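Periplasmic binding protein component of an ABC type zinc uptake transporter (Synechocystis sp., PDB 1PQ4) probably captures zinc in the periplasm and delivers it to an ABC-type uptake transporter. Local coordinates at residues V129-I134 with W200-R205; R191-F196 with Y207-I212; V195-W200 with F242-F247. One frame throughout, in Å; residues are numbered along the deposited sequence.

Overall arrangement
The three contact centres lie 11 to 13 Å apart; five of the six segments follow the long helix 160-185, whereas 129-134 precedes it, in the loop between strand 78-81 and helix 138-155. Strand 192-195 starts a beta-alpha-beta unit whose strands pair in interaction 2; the loop after it carries His-197 and meets strand 240-244 in interaction 3; helix 201-206, next in the chain, meets the 129-134 loop in interaction 1. Interactions 2 and 3 share Val-195 and Phe-196, and interactions 1 and 3 share Trp-200. Zinc links interactions 1 and 3, bound by His-133 and His-197 with His-37 as the third protein ligand. This is consistent with the family's two-lobed, helix-linked fold, the metal between the lobes.

Interaction 1 (V129-I134 with W200-R205); sequences VADPHI and WAYFAR. With ZN (zinc ion), chain C.
Asp-131 OD1, which rests 3.6 Å from CE2 of Tyr-202, is gripped by two N-H groups of His-133. The backbone N of His-133 approaches Asp-131 OD1 on its anti side at 2.9 Å and closes an Asx turn. Imidazole ND1 of the same histidine takes the syn side, 2.6 Å from OD1, with the oxygen close to the ring plane. CG of Asp-131 stands anti to the backbone N (chi1 -176°), which carries the carboxylate toward helix 201-206; there OD2 meets CB of Ala-201, and a water bridges OD2 to the backbone N of Ala-201. Tyr-202 runs past the aspartate in the opposite sense, ring and carboxylate planes 68° apart. Its OH donates to Asp-131 O at 2.6 Å, in the carbonyl plane on a lone pair, and is also hydrogen-bonded to Leu-89 N. Over one ring face lies CG2 of Ile-134, a CH-pi contact 3.9 Å from the centroid. His-133 NE2 binds zinc at 2.1 Å, beside His-37 and His-197. Asp-131 is thus a second-shell residue: by engaging ND1 it fixes the imidazole's rotation, leaves NE2 for the metal, and would probably polarise the ring into a stronger zinc donor.

Interaction 2 (R191-F196 with Y207-I212); sequences RKFIVF and YNLVQI
Phe-193 places CG between its backbone N and carbonyl carbon (chi1 64°), and this turns the ring across the neighbouring strand, with one face against Gln-211 and its edge at Leu-209. CA of Gln-211 sits over that ring face, 4.2 Å from the centroid, in a CH-pi contact, while CB of Leu-209 comes to the ring edge, 3.8 Å from Phe-193 CE2. The side chains of Phe-193 and Leu-209 cross at about a right angle. The backbones run parallel and carry the usual ladder of a parallel pair. Val-210 uses both of its polar backbone atoms toward this partner: its N donates to Arg-191 O at 2.8 Å, and its O accepts from Phe-193 N at 3.0 Å. Phe-193 O then receives Ile-212 N, 2.8 Å away, and Ile-212 O accepts from Val-195 N. The last carbonyl is also approached by a C-H, Ile-194 CA lying 3.2 Å from Ile-212 O. On the sheet face opposite Phe-193, the extended chain of Lys-192 lies beside Val-210, and its CB touches Ile-212 CD1 at 3.8 Å; its NZ reaches on to Asn-236. Bends at chi2 and chi3 bring the Arg-191 guanidinium edge to the end of helix 201-206, although its bond to Asn-208 O is doubtful because that oxygen is crowded in the model. NH2 of Arg-191 is held by the carbonyls of Leu-185 and Leu-188. The two strands belong to a beta-alpha-beta unit whose helix 201-206 ends in a Schellman motif with Asn-208 at C-prime. Leu-209 packs on that helix and on helix 160-185, whereas helix 223-234 covers Ile-194 and Ile-212 on the other face.

Interaction 3 (V195-W200 with F242-F247); sequences VFHPSW and FGETQF. With ZN (zinc ion), chain C.
Glu-244 reaches from strand 240-244 into the loop that carries His-197. Its CB lies in plane at the edge of the Phe-247 ring, and a bend at chi2 (112°) beyond CG swings the carboxyl toward the His-197 backbone. OE1 accepts from His-197 N at 2.9 Å, a nearly straight bond that meets the syn side from 31° out of the carboxylate plane, and also lies 3.6 Å from Phe-196 CB. OE2 is more crowded: Trp-200 NE1 donates to it at 3.3 Å from above the carboxylate plane, Ser-199 OG adds a weak bond, and His-197 O stands 2.6 Å from it. Replacing Glu-244 by an alanine would probably leave His-197 N and Trp-200 NE1 without their acceptor and the loop that carries the zinc ligand His-197 less firmly tied to the strand. The Phe-247 ring forms an offset stack with the imidazole of His-197, centroids 4.3 Å apart and planes at 22°, while CB of Phe-247 packs on Phe-196 CD2 at 3.7 Å. His-197 NE2 binds zinc at 2.1 Å, and its ND1 is hydrogen-bonded to Glu-215. The imidazole is therefore oriented by a stack on one face and a carboxylate at ND1. Two oxygens as close as His-197 O and Glu-244 OE2 suggest that this buried carboxyl probably carries a proton, which would spare the site a further negative charge.

Interaction 1 (V129-I134 with W200-R205)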
loop_
_atom_site.group_PDB
_atom_site.type_symbol
_atom_site.label_atom_id
_atom_site.label_comp_id
_atom_site.label_asym_id
_atom_site.label_seq_id
_atom_site.Cartn_x
_atom_site.Cartn_y
_atom_site.Cartn_z
ATOM N N VAL A 129 6.338 14.530 -7.933
ATOM C CA VAL A 129 5.027 13.925 -8.036
ATOM C C VAL A 129 4.391 13.545 -6.708
ATOM O O VAL A 129 4.917 13.799 -5.626
ATOM N N ALA A 130 3.233 12.916 -6.825
ATOM C CA ALA A 130 2.455 12.477 -5.691
ATOM C C ALA A 130 2.954 11.129 -5.176
ATOM O O ALA A 130 3.420 10.291 -5.936
ATOM C CB ALA A 130 1.014 12.343 -6.102
ATOM N N ASP A 131 2.859 10.936 -3.870
ATOM C CA ASP A 131 3.259 9.660 -3.254
ATOM C C ASP A 131 2.012 8.820 -3.426
ATOM O O ASP A 131 0.951 9.159 -2.922
ATOM C CB ASP A 131 3.529 9.862 -1.771
ATOM C CG ASP A 131 4.044 8.594 -1.101
ATOM O OD1 ASP A 131 3.626 7.475 -1.488
ATOM O OD2 ASP A 131 4.857 8.743 -0.184
ATOM N N PRO A 132 2.129 7.687 -4.107
ATOM C CA PRO A 132 0.944 6.863 -4.318
ATOM C C PRO A 132 0.576 5.819 -3.243
ATOM O O PRO A 132 -0.416 5.135 -3.389
ATOM C CB PRO A 132 1.273 6.168 -5.646
ATOM C CG PRO A 132 2.726 5.835 -5.449
ATOM C CD PRO A 132 3.313 7.092 -4.761
ATOM N N HIS A 133 1.337 5.762 -2.158
ATOM C CA HIS A 133 1.128 4.687 -1.193
ATOM C C HIS A 133 -0.036 4.901 -0.250
ATOM O O HIS A 133 0.067 4.716 0.981
ATOM C CB HIS A 133 2.447 4.473 -0.450
ATOM C CG HIS A 133 3.605 4.129 -1.345
ATOM N ND1 HIS A 133 4.471 5.086 -1.853
ATOM C CD2 HIS A 133 4.053 2.936 -1.806
ATOM C CE1 HIS A 133 5.402 4.495 -2.573
ATOM N NE2 HIS A 133 5.176 3.194 -2.560
ATOM N N ILE A 134 -1.160 5.311 -0.827
ATOM C CA ILE A 134 -2.314 5.642 0.008
ATOM C C ILE A 134 -3.051 4.416 0.578
ATOM O O ILE A 134 -3.918 4.565 1.446
ATOM C CB ILE A 134 -3.333 6.506 -0.798
ATOM C CG1 ILE A 134 -3.790 5.714 -2.061
ATOM C CG2 ILE A 134 -2.642 7.855 -1.172
ATOM C CD1 ILE A 134 -4.346 4.313 -1.954
ATOM N N TRP A 200 5.742 3.952 3.389
ATOM C CA TRP A 200 4.940 4.187 4.593
ATOM C C TRP A 200 4.714 5.649 4.987
ATOM O O TRP A 200 4.415 5.925 6.156
ATOM C CB TRP A 200 5.584 3.436 5.799
ATOM C CG TRP A 200 5.885 1.981 5.511
ATOM C CD1 TRP A 200 7.049 1.454 4.997
ATOM C CD2 TRP A 200 4.962 0.899 5.608
ATOM N NE1 TRP A 200 6.893 0.102 4.760
ATOM C CE2 TRP A 200 5.617 -0.262 5.124
ATOM C CE3 TRP A 200 3.635 0.795 6.057
ATOM C CZ2 TRP A 200 4.988 -1.503 5.070
ATOM C CZ3 TRP A 200 3.008 -0.448 6.008
ATOM C CH2 TRP A 200 3.688 -1.584 5.511
ATOM N N ALA A 201 4.832 6.588 4.041
ATOM C CA ALA A 201 4.671 8.003 4.426
ATOM C C ALA A 201 3.254 8.326 4.953
ATOM O O ALA A 201 3.093 9.096 5.877
ATOM C CB ALA A 201 5.010 8.916 3.210
ATOM N N TYR A 202 2.210 7.752 4.357
ATOM C CA TYR A 202 0.861 8.070 4.831
ATOM C C TYR A 202 0.613 7.427 6.182
ATOM O O TYR A 202 0.058 8.024 7.097
ATOM C CB TYR A 202 -0.169 7.591 3.801
ATOM C CG TYR A 202 -0.052 8.426 2.524
ATOM C CD1 TYR A 202 -0.702 9.693 2.433
ATOM C CD2 TYR A 202 0.669 7.966 1.434
ATOM C CE1 TYR A 202 -0.634 10.459 1.290
ATOM C CE2 TYR A 202 0.736 8.730 0.231
ATOM C CZ TYR A 202 0.069 9.981 0.179
ATOM O OH TYR A 202 0.040 10.697 -1.016
ATOM N N PHE A 203 1.051 6.177 6.293
ATOM C CA PHE A 203 0.900 5.428 7.549
ATOM C C PHE A 203 1.625 6.221 8.619
ATOM O O PHE A 203 1.118 6.462 9.717
ATOM C CB PHE A 203 1.538 4.011 7.341
ATOM C CG PHE A 203 1.608 3.193 8.591
ATOM C CD1 PHE A 203 0.529 2.431 8.990
ATOM C CD2 PHE A 203 2.772 3.184 9.359
ATOM C CE1 PHE A 203 0.599 1.644 10.171
ATOM C CE2 PHE A 203 2.853 2.408 10.523
ATOM C CZ PHE A 203 1.762 1.647 10.922
ATOM N N ALA A 204 2.810 6.694 8.284
ATOM C CA ALA A 204 3.603 7.430 9.265
ATOM C C ALA A 204 2.925 8.768 9.682
ATOM O O ALA A 204 2.939 9.164 10.874
ATOM C CB ALA A 204 4.986 7.713 8.677
ATOM N N ARG A 205 2.330 9.446 8.705
ATOM C CA ARG A 205 1.672 10.724 9.020
ATOM C C ARG A 205 0.510 10.427 9.959
ATOM O O ARG A 205 0.329 11.122 10.948
ATOM C CB ARG A 205 1.132 11.403 7.756
ATOM C CG ARG A 205 1.033 12.896 7.889
ATOM C CD ARG A 205 0.609 13.513 6.577
ATOM N NE ARG A 205 0.810 14.963 6.521
ATOM C CZ ARG A 205 0.022 15.859 7.110
ATOM N NH1 ARG A 205 -1.031 15.458 7.815
ATOM N NH2 ARG A 205 0.274 17.157 6.971
HETATM ZN ZN ZN C . 6.247 1.544 -3.330
HETATM O O HOH W 1 5.358 6.489 1.223
HETATM O O HOH W 2 1.946 4.950 3.144
HETATM O O HOH W 3 5.177 -0.353 -2.654
#

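Interaction 2 (R191-F196 with Y207-I212)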
loop_
_atom_site.group_PDB
_atom_site.type_symbol
_atom_site.label_atom_id
_atom_site.label_comp_id
_atom_site.label_asym_id
_atom_site.label_seq_id
_atom_site.Cartn_x
_atom_site.Cartn_y
_atom_site.Cartn_z
ATOM N N ARG A 191 10.142 7.827 17.665
ATOM C CA ARG A 191 9.139 7.877 16.602
ATOM C C ARG A 191 9.699 7.541 15.228
ATOM O O ARG A 191 8.970 7.399 14.252
ATOM C CB ARG A 191 8.573 9.292 16.543
ATOM C CG ARG A 191 7.115 9.342 16.588
ATOM C CD ARG A 191 6.670 9.859 17.915
ATOM N NE ARG A 191 6.173 8.833 18.798
ATOM C CZ ARG A 191 5.063 8.118 18.632
ATOM N NH1 ARG A 191 4.255 8.246 17.584
ATOM N NH2 ARG A 191 4.722 7.300 19.598
ATOM N N LYS A 192 11.001 7.398 15.159
ATOM C CA LYS A 192 11.669 7.145 13.888
ATOM C C LYS A 192 11.841 5.666 13.555
ATOM O O LYS A 192 12.027 4.863 14.475
ATOM C CB LYS A 192 13.047 7.801 13.951
ATOM C CG LYS A 192 12.982 9.280 14.304
ATOM C CD LYS A 192 14.367 9.933 14.342
ATOM C CE LYS A 192 14.240 11.397 14.772
ATOM N NZ LYS A 192 15.495 12.173 14.616
ATOM N N PHE A 193 11.721 5.288 12.269
ATOM C CA PHE A 193 11.995 3.881 11.863
ATOM C C PHE A 193 12.668 3.933 10.492
ATOM O O PHE A 193 12.403 4.824 9.688
ATOM C CB PHE A 193 10.764 2.938 11.874
ATOM C CG PHE A 193 9.669 3.293 10.897
ATOM C CD1 PHE A 193 9.429 2.487 9.792
ATOM C CD2 PHE A 193 8.842 4.421 11.107
ATOM C CE1 PHE A 193 8.391 2.768 8.905
ATOM C CE2 PHE A 193 7.779 4.723 10.211
ATOM C CZ PHE A 193 7.560 3.890 9.114
ATOM N N ILE A 194 13.590 3.010 10.247
ATOM C CA ILE A 194 14.328 2.994 8.969
ATOM C C ILE A 194 13.804 1.852 8.161
ATOM O O ILE A 194 13.678 0.750 8.664
ATOM C CB ILE A 194 15.816 2.717 9.175
ATOM C CG1 ILE A 194 16.375 3.675 10.193
ATOM C CG2 ILE A 194 16.571 2.853 7.854
ATOM C CD1 ILE A 194 17.863 3.412 10.541
ATOM N N VAL A 195 13.539 2.109 6.886
ATOM C CA VAL A 195 13.009 1.110 5.982
ATOM C C VAL A 195 13.755 1.276 4.690
ATOM O O VAL A 195 14.374 2.306 4.435
ATOM C CB VAL A 195 11.505 1.314 5.634
ATOM C CG1 VAL A 195 10.681 1.051 6.801
ATOM C CG2 VAL A 195 11.266 2.771 5.134
ATOM N N PHE A 196 13.709 0.250 3.885
ATOM C CA PHE A 196 14.427 0.372 2.645
ATOM C C PHE A 196 13.616 1.231 1.681
ATOM O O PHE A 196 14.035 2.324 1.353
ATOM C CB PHE A 196 14.705 -0.995 2.032
ATOM C CG PHE A 196 15.434 -0.891 0.727
ATOM C CD1 PHE A 196 16.773 -0.482 0.703
ATOM C CD2 PHE A 196 14.756 -1.059 -0.477
ATOM C CE1 PHE A 196 17.424 -0.236 -0.483
ATOM C CE2 PHE A 196 15.425 -0.806 -1.695
ATOM C CZ PHE A 196 16.759 -0.395 -1.673
ATOM N N TYR A 207 0.049 8.157 12.216
ATOM C CA TYR A 207 0.453 7.813 13.563
ATOM C C TYR A 207 1.647 8.561 14.088
ATOM O O TYR A 207 2.295 8.110 15.022
ATOM C CB TYR A 207 0.668 6.294 13.632
ATOM C CG TYR A 207 -0.573 5.572 13.182
ATOM C CD1 TYR A 207 -1.757 5.733 13.875
ATOM C CD2 TYR A 207 -0.603 4.819 12.001
ATOM C CE1 TYR A 207 -2.956 5.173 13.416
ATOM C CE2 TYR A 207 -1.797 4.262 11.532
ATOM C CZ TYR A 207 -2.971 4.450 12.252
ATOM O OH TYR A 207 -4.173 3.964 11.780
ATOM N N ASN A 208 1.964 9.688 13.480
ATOM C CA ASN A 208 3.054 10.521 13.970
ATOM C C ASN A 208 4.390 9.803 14.129
ATOM O O ASN A 208 5.025 9.861 15.179
ATOM C CB ASN A 208 2.654 11.140 15.299
ATOM C CG ASN A 208 1.362 11.944 15.182
ATOM O OD1 ASN A 208 0.397 11.711 15.923
ATOM N ND2 ASN A 208 1.333 12.889 14.236
ATOM N N LEU A 209 4.794 9.116 13.071
ATOM C CA LEU A 209 6.066 8.410 13.039
ATOM C C LEU A 209 6.861 9.146 11.991
ATOM O O LEU A 209 6.307 9.948 11.224
ATOM C CB LEU A 209 5.866 6.960 12.597
ATOM C CG LEU A 209 4.945 6.128 13.507
ATOM C CD1 LEU A 209 4.811 4.715 12.958
ATOM C CD2 LEU A 209 5.514 6.072 14.916
ATOM N N VAL A 210 8.164 8.885 11.969
ATOM C CA VAL A 210 9.054 9.493 11.004
ATOM C C VAL A 210 9.686 8.340 10.259
ATOM O O VAL A 210 10.391 7.531 10.841
ATOM C CB VAL A 210 10.149 10.328 11.696
ATOM C CG1 VAL A 210 11.168 10.781 10.672
ATOM C CG2 VAL A 210 9.505 11.581 12.375
ATOM N N GLN A 211 9.417 8.252 8.973
ATOM C CA GLN A 211 9.969 7.162 8.189
ATOM C C GLN A 211 11.295 7.645 7.645
ATOM O O GLN A 211 11.343 8.709 7.067
ATOM C CB GLN A 211 9.006 6.864 7.035
ATOM C CG GLN A 211 9.616 6.143 5.888
ATOM C CD GLN A 211 8.665 6.017 4.689
ATOM O OE1 GLN A 211 8.276 7.018 4.048
ATOM N NE2 GLN A 211 8.304 4.803 4.385
ATOM N N ILE A 212 12.363 6.876 7.821
ATOM C CA ILE A 212 13.691 7.253 7.318
ATOM C C ILE A 212 13.991 6.208 6.248
ATOM O O ILE A 212 14.212 5.022 6.535
ATOM C CB ILE A 212 14.773 7.178 8.443
ATOM C CG1 ILE A 212 14.439 8.197 9.547
ATOM C CG2 ILE A 212 16.150 7.481 7.868
ATOM C CD1 ILE A 212 15.206 8.006 10.854
#

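Interaction 3 (V195-W200 with F242-F247)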
loop_
_atom_site.group_PDB
_atom_site.type_symbol
_atom_site.label_atom_id
_atom_site.label_comp_id
_atom_site.label_asym_id
_atom_site.label_seq_id
_atom_site.Cartn_x
_atom_site.Cartn_y
_atom_site.Cartn_z
ATOM N N VAL A 195 13.539 2.109 6.886
ATOM C CA VAL A 195 13.009 1.110 5.982
ATOM C C VAL A 195 13.755 1.276 4.690
ATOM O O VAL A 195 14.374 2.306 4.435
ATOM C CB VAL A 195 11.505 1.314 5.634
ATOM C CG1 VAL A 195 10.681 1.051 6.801
ATOM C CG2 VAL A 195 11.266 2.771 5.134
ATOM N N PHE A 196 13.709 0.250 3.885
ATOM C CA PHE A 196 14.427 0.372 2.645
ATOM C C PHE A 196 13.616 1.231 1.681
ATOM O O PHE A 196 14.035 2.324 1.353
ATOM C CB PHE A 196 14.705 -0.995 2.032
ATOM C CG PHE A 196 15.434 -0.891 0.727
ATOM C CD1 PHE A 196 16.773 -0.482 0.703
ATOM C CD2 PHE A 196 14.756 -1.059 -0.477
ATOM C CE1 PHE A 196 17.424 -0.236 -0.483
ATOM C CE2 PHE A 196 15.425 -0.806 -1.695
ATOM C CZ PHE A 196 16.759 -0.395 -1.673
ATOM N N HIS A 197 12.445 0.732 1.279
ATOM C CA HIS A 197 11.601 1.447 0.292
ATOM C C HIS A 197 10.539 2.246 1.058
ATOM O O HIS A 197 9.813 1.691 1.889
ATOM C CB HIS A 197 10.973 0.410 -0.619
ATOM C CG HIS A 197 9.978 0.978 -1.568
ATOM N ND1 HIS A 197 10.342 1.719 -2.673
ATOM C CD2 HIS A 197 8.621 0.912 -1.582
ATOM C CE1 HIS A 197 9.259 2.080 -3.335
ATOM N NE2 HIS A 197 8.202 1.610 -2.692
ATOM N N PRO A 198 10.436 3.560 0.775
ATOM C CA PRO A 198 9.485 4.421 1.471
ATOM C C PRO A 198 8.053 4.244 1.047
ATOM O O PRO A 198 7.496 5.036 0.302
ATOM C CB PRO A 198 10.035 5.835 1.203
ATOM C CG PRO A 198 10.547 5.720 -0.209
ATOM C CD PRO A 198 11.180 4.308 -0.260
ATOM N N SER A 199 7.430 3.189 1.494
ATOM C CA SER A 199 6.034 3.075 1.131
ATOM C C SER A 199 5.147 3.456 2.305
ATOM O O SER A 199 3.922 3.312 2.229
ATOM C CB SER A 199 5.749 1.640 0.715
ATOM O OG SER A 199 6.316 0.773 1.631
ATOM N N TRP A 200 5.742 3.952 3.389
ATOM C CA TRP A 200 4.940 4.187 4.593
ATOM C C TRP A 200 4.714 5.649 4.987
ATOM O O TRP A 200 4.415 5.925 6.156
ATOM C CB TRP A 200 5.584 3.436 5.799
ATOM C CG TRP A 200 5.885 1.981 5.511
ATOM C CD1 TRP A 200 7.049 1.454 4.997
ATOM C CD2 TRP A 200 4.962 0.899 5.608
ATOM N NE1 TRP A 200 6.893 0.102 4.760
ATOM C CE2 TRP A 200 5.617 -0.262 5.124
ATOM C CE3 TRP A 200 3.635 0.795 6.057
ATOM C CZ2 TRP A 200 4.988 -1.503 5.070
ATOM C CZ3 TRP A 200 3.008 -0.448 6.008
ATOM C CH2 TRP A 200 3.688 -1.584 5.511
ATOM N N PHE A 242 14.320 -2.138 8.884
ATOM C CA PHE A 242 13.325 -2.886 8.156
ATOM C C PHE A 242 13.645 -2.923 6.684
ATOM O O PHE A 242 14.213 -1.994 6.139
ATOM C CB PHE A 242 11.964 -2.254 8.361
ATOM C CG PHE A 242 11.509 -2.306 9.761
ATOM C CD1 PHE A 242 11.593 -1.179 10.574
ATOM C CD2 PHE A 242 11.009 -3.487 10.285
ATOM C CE1 PHE A 242 11.182 -1.226 11.906
ATOM C CE2 PHE A 242 10.580 -3.539 11.639
ATOM C CZ PHE A 242 10.673 -2.406 12.434
ATOM N N GLY A 243 13.294 -4.035 6.066
ATOM C CA GLY A 243 13.489 -4.180 4.629
ATOM C C GLY A 243 12.118 -4.607 4.144
ATOM O O GLY A 243 11.192 -4.792 4.931
ATOM N N GLU A 244 11.972 -4.765 2.852
ATOM C CA GLU A 244 10.685 -5.156 2.294
ATOM C C GLU A 244 10.926 -6.371 1.424
ATOM O O GLU A 244 11.992 -6.488 0.794
ATOM C CB GLU A 244 10.116 -3.986 1.467
ATOM C CG GLU A 244 9.329 -3.045 2.292
ATOM C CD GLU A 244 9.961 -1.680 2.447
ATOM O OE1 GLU A 244 11.223 -1.602 2.470
ATOM O OE2 GLU A 244 9.165 -0.699 2.565
ATOM N N THR A 245 9.949 -7.274 1.384
ATOM C CA THR A 245 10.089 -8.510 0.597
ATOM C C THR A 245 10.311 -8.299 -0.871
ATOM O O THR A 245 10.964 -9.104 -1.506
ATOM C CB THR A 245 8.834 -9.420 0.642
ATOM O OG1 THR A 245 7.851 -8.887 1.557
ATOM C CG2 THR A 245 9.242 -10.816 1.044
ATOM N N GLN A 246 9.748 -7.220 -1.413
ATOM C CA GLN A 246 9.858 -6.969 -2.853
ATOM C C GLN A 246 11.173 -6.351 -3.282
ATOM O O GLN A 246 11.396 -6.167 -4.460
ATOM C CB GLN A 246 8.692 -6.070 -3.328
ATOM C CG GLN A 246 7.309 -6.690 -3.100
ATOM C CD GLN A 246 6.811 -6.541 -1.650
ATOM O OE1 GLN A 246 5.799 -7.158 -1.243
ATOM N NE2 GLN A 246 7.517 -5.718 -0.870
ATOM N N PHE A 247 12.031 -6.000 -2.333
ATOM C CA PHE A 247 13.299 -5.382 -2.697
ATOM C C PHE A 247 14.413 -6.122 -1.978
ATOM O O PHE A 247 14.186 -6.790 -0.978
ATOM C CB PHE A 247 13.316 -3.906 -2.280
ATOM C CG PHE A 247 12.142 -3.111 -2.803
ATOM C CD1 PHE A 247 10.950 -3.040 -2.094
ATOM C CD2 PHE A 247 12.222 -2.465 -4.029
ATOM C CE1 PHE A 247 9.856 -2.339 -2.600
ATOM C CE2 PHE A 247 11.123 -1.756 -4.544
ATOM C CZ PHE A 247 9.954 -1.699 -3.829
HETATM ZN ZN ZN C . 6.247 1.544 -3.330
HETATM O O HOH W 3 5.177 -0.353 -2.654
#